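PDB 6HXI: citrate lyase, subunit 1 from Methanosaeta concilii, which probably forms one subunit of an ATP citrate lyase, which uses ATP and coenzyme A to cleave citrate into acetyl-CoA and oxaloacetate. Local coordinates for residues Thr112-Ser124 / Gly128-Gly140. Residues are numbered along the deposited sequence; the frame is centred on the assembly and turned at random.
Sequences TPHKEEYYVAISS and GDNIFFSMDGGVG
Tyr118 and Phe133 meet beside each other where two antiparallel strands, 118-124 and 128-134, near the end of their pairing. Tyr118 repays tracing outward. Its CB sits 3.8 Å from CE1 of Phe133, and its CG comes 4.1 Å from CZ of the same ring. The Phe133 edge is turned toward the Tyr118 face in an offset edge-to-face pair, planes at 63°. Farther along one side, CD1 lies 3.6 Å from CA of Met135, and CE1 touches CB and CG of that methionine, while Met135 SD adds an oblique Met-aromatic contact. Glu116 CB lies over one face of the tyrosine ring, and Phe205 of strand 195-206 also packs on this side chain. Phe133 reaches its place because its CG is anti to the backbone N (chi1 177°), which also carries CD1 to within 3.3 Å of Tyr119 O.

Between the strands the backbone ladder is regular: Tyr119 with Ser134, Ala121 with Phe132 and Ser123 with Asn130 are hydrogen-bonded pairs, two bonds each. Beyond the last pair Gly137 N still reaches Glu117 O at 2.9 Å, from above the carbonyl plane. At the turn end, Ser124 OG donates to Asp129 OD1 over 2.7 Å, and OG is also bonded to Tyr190; the other carboxylate oxygen, OD2, takes Trp187 NE1.

Val120, Ile122, Ile131 and Phe133 share one face, where helix 173-192 packs on Val120, Ile122 and Phe133. Tyr119 and Phe132 lie together on the other, CE1 of the tyrosine 3.9 Å from CB of the phenylalanine. The arrangement is a beta hairpin within the antiparallel sheet of an ATP-grasp domain, between strands 195-206 and 149-154.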
loop_
_atom_site.group_PDB
_atom_site.type_symbol
_atom_site.label_atom_id
_atom_site.label_comp_id
_atom_site.label_asym_id
_atom_site.label_seq_id
_atom_site.Cartn_x
_atom_site.Cartn_y
_atom_site.Cartn_z
ATOM N N THR C 112 -59.514 32.144 48.345
ATOM C CA THR C 112 -59.977 33.295 47.583
ATOM C C THR C 112 -61.460 33.567 47.905
ATOM O O THR C 112 -62.328 32.769 47.532
ATOM C CB THR C 112 -59.630 33.161 46.092
ATOM O OG1 THR C 112 -58.209 33.227 45.982
ATOM C CG2 THR C 112 -60.235 34.272 45.227
ATOM N N PRO C 113 -61.751 34.682 48.621
ATOM C CA PRO C 113 -63.153 35.026 48.911
ATOM C C PRO C 113 -63.787 35.494 47.602
ATOM O O PRO C 113 -63.279 36.418 46.955
ATOM C CB PRO C 113 -63.043 36.152 49.951
ATOM C CG PRO C 113 -61.581 36.222 50.326
ATOM C CD PRO C 113 -60.840 35.719 49.138
ATOM N N HIS C 114 -64.850 34.798 47.176
ATOM C CA HIS C 114 -65.493 35.010 45.877
ATOM C C HIS C 114 -67.011 35.135 45.908
ATOM O O HIS C 114 -67.653 34.706 46.874
ATOM C CB HIS C 114 -65.117 33.833 44.961
ATOM C CG HIS C 114 -65.625 32.504 45.437
ATOM N ND1 HIS C 114 -64.981 31.801 46.447
ATOM C CD2 HIS C 114 -66.705 31.798 45.035
ATOM C CE1 HIS C 114 -65.694 30.703 46.631
ATOM N NE2 HIS C 114 -66.735 30.651 45.796
ATOM N N LYS C 115 -67.576 35.637 44.786
ATOM C CA LYS C 115 -69.010 35.761 44.544
ATOM C C LYS C 115 -69.362 34.872 43.347
ATOM O O LYS C 115 -70.124 33.915 43.502
ATOM C CB LYS C 115 -69.411 37.232 44.292
ATOM C CG LYS C 115 -70.925 37.482 44.240
ATOM C CD LYS C 115 -71.426 37.752 42.805
ATOM C CE LYS C 115 -72.918 37.983 42.700
ATOM N NZ LYS C 115 -73.700 36.735 42.916
ATOM N N GLU C 116 -68.780 35.173 42.168
ATOM C CA GLU C 116 -69.020 34.439 40.922
ATOM C C GLU C 116 -68.391 33.060 40.931
ATOM O O GLU C 116 -67.311 32.865 41.489
ATOM C CB GLU C 116 -68.509 35.226 39.697
ATOM C CG GLU C 116 -69.320 36.469 39.359
ATOM C CD GLU C 116 -68.861 37.775 39.985
ATOM O OE1 GLU C 116 -69.682 38.720 40.030
ATOM O OE2 GLU C 116 -67.683 37.870 40.404
ATOM N N GLU C 117 -69.069 32.105 40.297
ATOM C CA GLU C 117 -68.579 30.742 40.133
ATOM C C GLU C 117 -68.908 30.307 38.706
ATOM O O GLU C 117 -70.061 29.980 38.413
ATOM C CB GLU C 117 -69.176 29.786 41.182
ATOM C CG GLU C 117 -68.416 29.765 42.501
ATOM C CD GLU C 117 -68.689 28.617 43.463
ATOM O OE1 GLU C 117 -69.641 27.833 43.241
ATOM O OE2 GLU C 117 -67.931 28.501 44.451
ATOM N N TYR C 118 -67.919 30.397 37.804
ATOM C CA TYR C 118 -68.095 30.002 36.403
ATOM C C TYR C 118 -67.353 28.700 36.117
ATOM O O TYR C 118 -66.329 28.416 36.739
ATOM C CB TYR C 118 -67.665 31.110 35.410
ATOM C CG TYR C 118 -68.296 32.481 35.602
ATOM C CD1 TYR C 118 -69.604 32.614 36.065
ATOM C CD2 TYR C 118 -67.605 33.640 35.261
ATOM C CE1 TYR C 118 -70.185 33.869 36.243
ATOM C CE2 TYR C 118 -68.177 34.902 35.432
ATOM C CZ TYR C 118 -69.467 35.013 35.926
ATOM O OH TYR C 118 -70.033 36.260 36.093
ATOM N N TYR C 119 -67.892 27.899 35.185
ATOM C CA TYR C 119 -67.320 26.605 34.797
ATOM C C TYR C 119 -66.754 26.669 33.391
ATOM O O TYR C 119 -67.388 27.247 32.507
ATOM C CB TYR C 119 -68.420 25.526 34.895
ATOM C CG TYR C 119 -68.147 24.222 34.180
ATOM C CD1 TYR C 119 -68.575 24.019 32.870
ATOM C CD2 TYR C 119 -67.523 23.164 34.834
ATOM C CE1 TYR C 119 -68.351 22.807 32.215
ATOM C CE2 TYR C 119 -67.305 21.942 34.196
ATOM C CZ TYR C 119 -67.727 21.767 32.888
ATOM O OH TYR C 119 -67.532 20.561 32.265
ATOM N N VAL C 120 -65.598 26.031 33.175
ATOM C CA VAL C 120 -64.950 25.897 31.863
ATOM C C VAL C 120 -64.302 24.511 31.728
ATOM O O VAL C 120 -63.603 24.063 32.635
ATOM C CB VAL C 120 -63.982 27.066 31.479
ATOM C CG1 VAL C 120 -62.764 27.137 32.401
ATOM C CG2 VAL C 120 -63.548 26.974 30.019
ATOM N N ALA C 121 -64.533 23.842 30.594
ATOM C CA ALA C 121 -63.928 22.541 30.320
ATOM C C ALA C 121 -63.561 22.364 28.850
ATOM O O ALA C 121 -64.341 22.712 27.954
ATOM C CB ALA C 121 -64.842 21.414 30.781
ATOM N N ILE C 122 -62.362 21.818 28.602
ATOM C CA ILE C 122 -61.899 21.544 27.252
ATOM C C ILE C 122 -61.632 20.050 27.125
ATOM O O ILE C 122 -60.938 19.456 27.943
ATOM C CB ILE C 122 -60.739 22.438 26.727
ATOM C CG1 ILE C 122 -60.947 23.932 27.065
ATOM C CG2 ILE C 122 -60.537 22.235 25.193
ATOM C CD1 ILE C 122 -59.698 24.780 26.920
ATOM N N SER C 123 -62.256 19.450 26.117
ATOM C CA SER C 123 -62.191 18.039 25.770
ATOM C C SER C 123 -62.077 17.972 24.257
ATOM O O SER C 123 -62.418 18.938 23.579
ATOM C CB SER C 123 -63.489 17.363 26.197
ATOM O OG SER C 123 -63.248 16.013 26.542
ATOM N N SER C 124 -61.645 16.838 23.709
ATOM C CA SER C 124 -61.563 16.725 22.260
ATOM C C SER C 124 -62.489 15.667 21.688
ATOM O O SER C 124 -62.798 14.690 22.369
ATOM C CB SER C 124 -60.133 16.457 21.834
ATOM O OG SER C 124 -59.273 17.513 22.220
ATOM N N GLY C 128 -62.293 18.085 16.322
ATOM C CA GLY C 128 -61.527 19.124 16.990
ATOM C C GLY C 128 -61.666 19.092 18.491
ATOM O O GLY C 128 -61.791 18.021 19.085
ATOM N N ASP C 129 -61.633 20.277 19.108
ATOM C CA ASP C 129 -61.749 20.472 20.557
ATOM C C ASP C 129 -63.053 21.172 20.890
ATOM O O ASP C 129 -63.520 22.012 20.119
ATOM C CB ASP C 129 -60.559 21.285 21.091
ATOM C CG ASP C 129 -59.214 20.813 20.552
ATOM O OD1 ASP C 129 -58.982 19.583 20.529
ATOM O OD2 ASP C 129 -58.401 21.673 20.142
ATOM N N ASN C 130 -63.659 20.808 22.021
ATOM C CA ASN C 130 -64.900 21.425 22.467
ATOM C C ASN C 130 -64.673 22.151 23.785
ATOM O O ASN C 130 -64.134 21.564 24.719
ATOM C CB ASN C 130 -66.010 20.388 22.599
ATOM C CG ASN C 130 -66.354 19.711 21.301
ATOM O OD1 ASN C 130 -66.743 20.354 20.326
ATOM N ND2 ASN C 130 -66.202 18.390 21.259
ATOM N N ILE C 131 -65.043 23.439 23.835
ATOM C CA ILE C 131 -64.965 24.280 25.032
ATOM C C ILE C 131 -66.378 24.361 25.620
ATOM O O ILE C 131 -67.324 24.652 24.897
ATOM C CB ILE C 131 -64.368 25.689 24.728
ATOM C CG1 ILE C 131 -62.981 25.567 24.022
ATOM C CG2 ILE C 131 -64.296 26.559 26.015
ATOM C CD1 ILE C 131 -62.438 26.835 23.412
ATOM N N PHE C 132 -66.519 24.080 26.910
ATOM C CA PHE C 132 -67.799 24.110 27.624
ATOM C C PHE C 132 -67.759 25.230 28.647
ATOM O O PHE C 132 -66.751 25.385 29.339
ATOM C CB PHE C 132 -68.097 22.748 28.286
ATOM C CG PHE C 132 -68.073 21.591 27.314
ATOM C CD1 PHE C 132 -69.181 21.296 26.530
ATOM C CD2 PHE C 132 -66.932 20.817 27.156
ATOM C CE1 PHE C 132 -69.149 20.241 25.606
ATOM C CE2 PHE C 132 -66.899 19.767 26.229
ATOM C CZ PHE C 132 -68.011 19.482 25.468
ATOM N N PHE C 133 -68.821 26.052 28.696
ATOM C CA PHE C 133 -68.902 27.166 29.623
ATOM C C PHE C 133 -70.296 27.290 30.219
ATOM O O PHE C 133 -71.297 27.138 29.510
ATOM C CB PHE C 133 -68.465 28.498 28.957
ATOM C CG PHE C 133 -68.580 29.720 29.848
ATOM C CD1 PHE C 133 -67.577 30.039 30.755
ATOM C CD2 PHE C 133 -69.701 30.541 29.792
ATOM C CE1 PHE C 133 -67.700 31.137 31.606
ATOM C CE2 PHE C 133 -69.829 31.644 30.650
ATOM C CZ PHE C 133 -68.816 31.948 31.535
ATOM N N SER C 134 -70.353 27.616 31.517
ATOM C CA SER C 134 -71.596 27.879 32.243
ATOM C C SER C 134 -71.364 28.916 33.343
ATOM O O SER C 134 -70.217 29.142 33.751
ATOM C CB SER C 134 -72.185 26.592 32.815
ATOM O OG SER C 134 -73.516 26.813 33.261
ATOM N N MET C 135 -72.434 29.583 33.799
ATOM C CA MET C 135 -72.291 30.584 34.864
ATOM C C MET C 135 -72.712 30.015 36.222
ATOM O O MET C 135 -72.770 30.741 37.223
ATOM C CB MET C 135 -72.983 31.905 34.515
ATOM C CG MET C 135 -72.329 32.614 33.341
ATOM S SD MET C 135 -73.316 33.935 32.614
ATOM C CE MET C 135 -74.880 33.115 32.421
ATOM N N ASP C 136 -72.919 28.679 36.251
ATOM C CA ASP C 136 -73.283 27.896 37.425
ATOM C C ASP C 136 -72.211 26.827 37.678
ATOM O O ASP C 136 -72.351 25.678 37.246
ATOM C CB ASP C 136 -74.691 27.280 37.265
ATOM C CG ASP C 136 -75.773 28.284 36.909
ATOM O OD1 ASP C 136 -76.071 29.166 37.754
ATOM O OD2 ASP C 136 -76.324 28.189 35.787
ATOM N N GLY C 137 -71.133 27.247 38.337
ATOM C CA GLY C 137 -70.002 26.395 38.697
ATOM C C GLY C 137 -70.227 25.711 40.028
ATOM O O GLY C 137 -70.805 26.309 40.942
ATOM N N GLY C 138 -69.804 24.450 40.123
ATOM C CA GLY C 138 -69.970 23.639 41.326
ATOM C C GLY C 138 -71.228 22.788 41.332
ATOM O O GLY C 138 -71.233 21.710 41.935
ATOM N N VAL C 139 -72.310 23.274 40.668
ATOM C CA VAL C 139 -73.613 22.598 40.533
ATOM C C VAL C 139 -74.201 22.748 39.116
ATOM O O VAL C 139 -74.343 23.867 38.616
ATOM C CB VAL C 139 -74.650 22.977 41.624
ATOM C CG1 VAL C 139 -74.442 22.161 42.895
ATOM C CG2 VAL C 139 -74.656 24.479 41.917
ATOM N N GLY C 140 -74.534 21.615 38.502
ATOM C CA GLY C 140 -75.100 21.549 37.159
ATOM C C GLY C 140 -75.053 20.157 36.562
ATOM O O GLY C 140 -73.984 19.556 36.455
#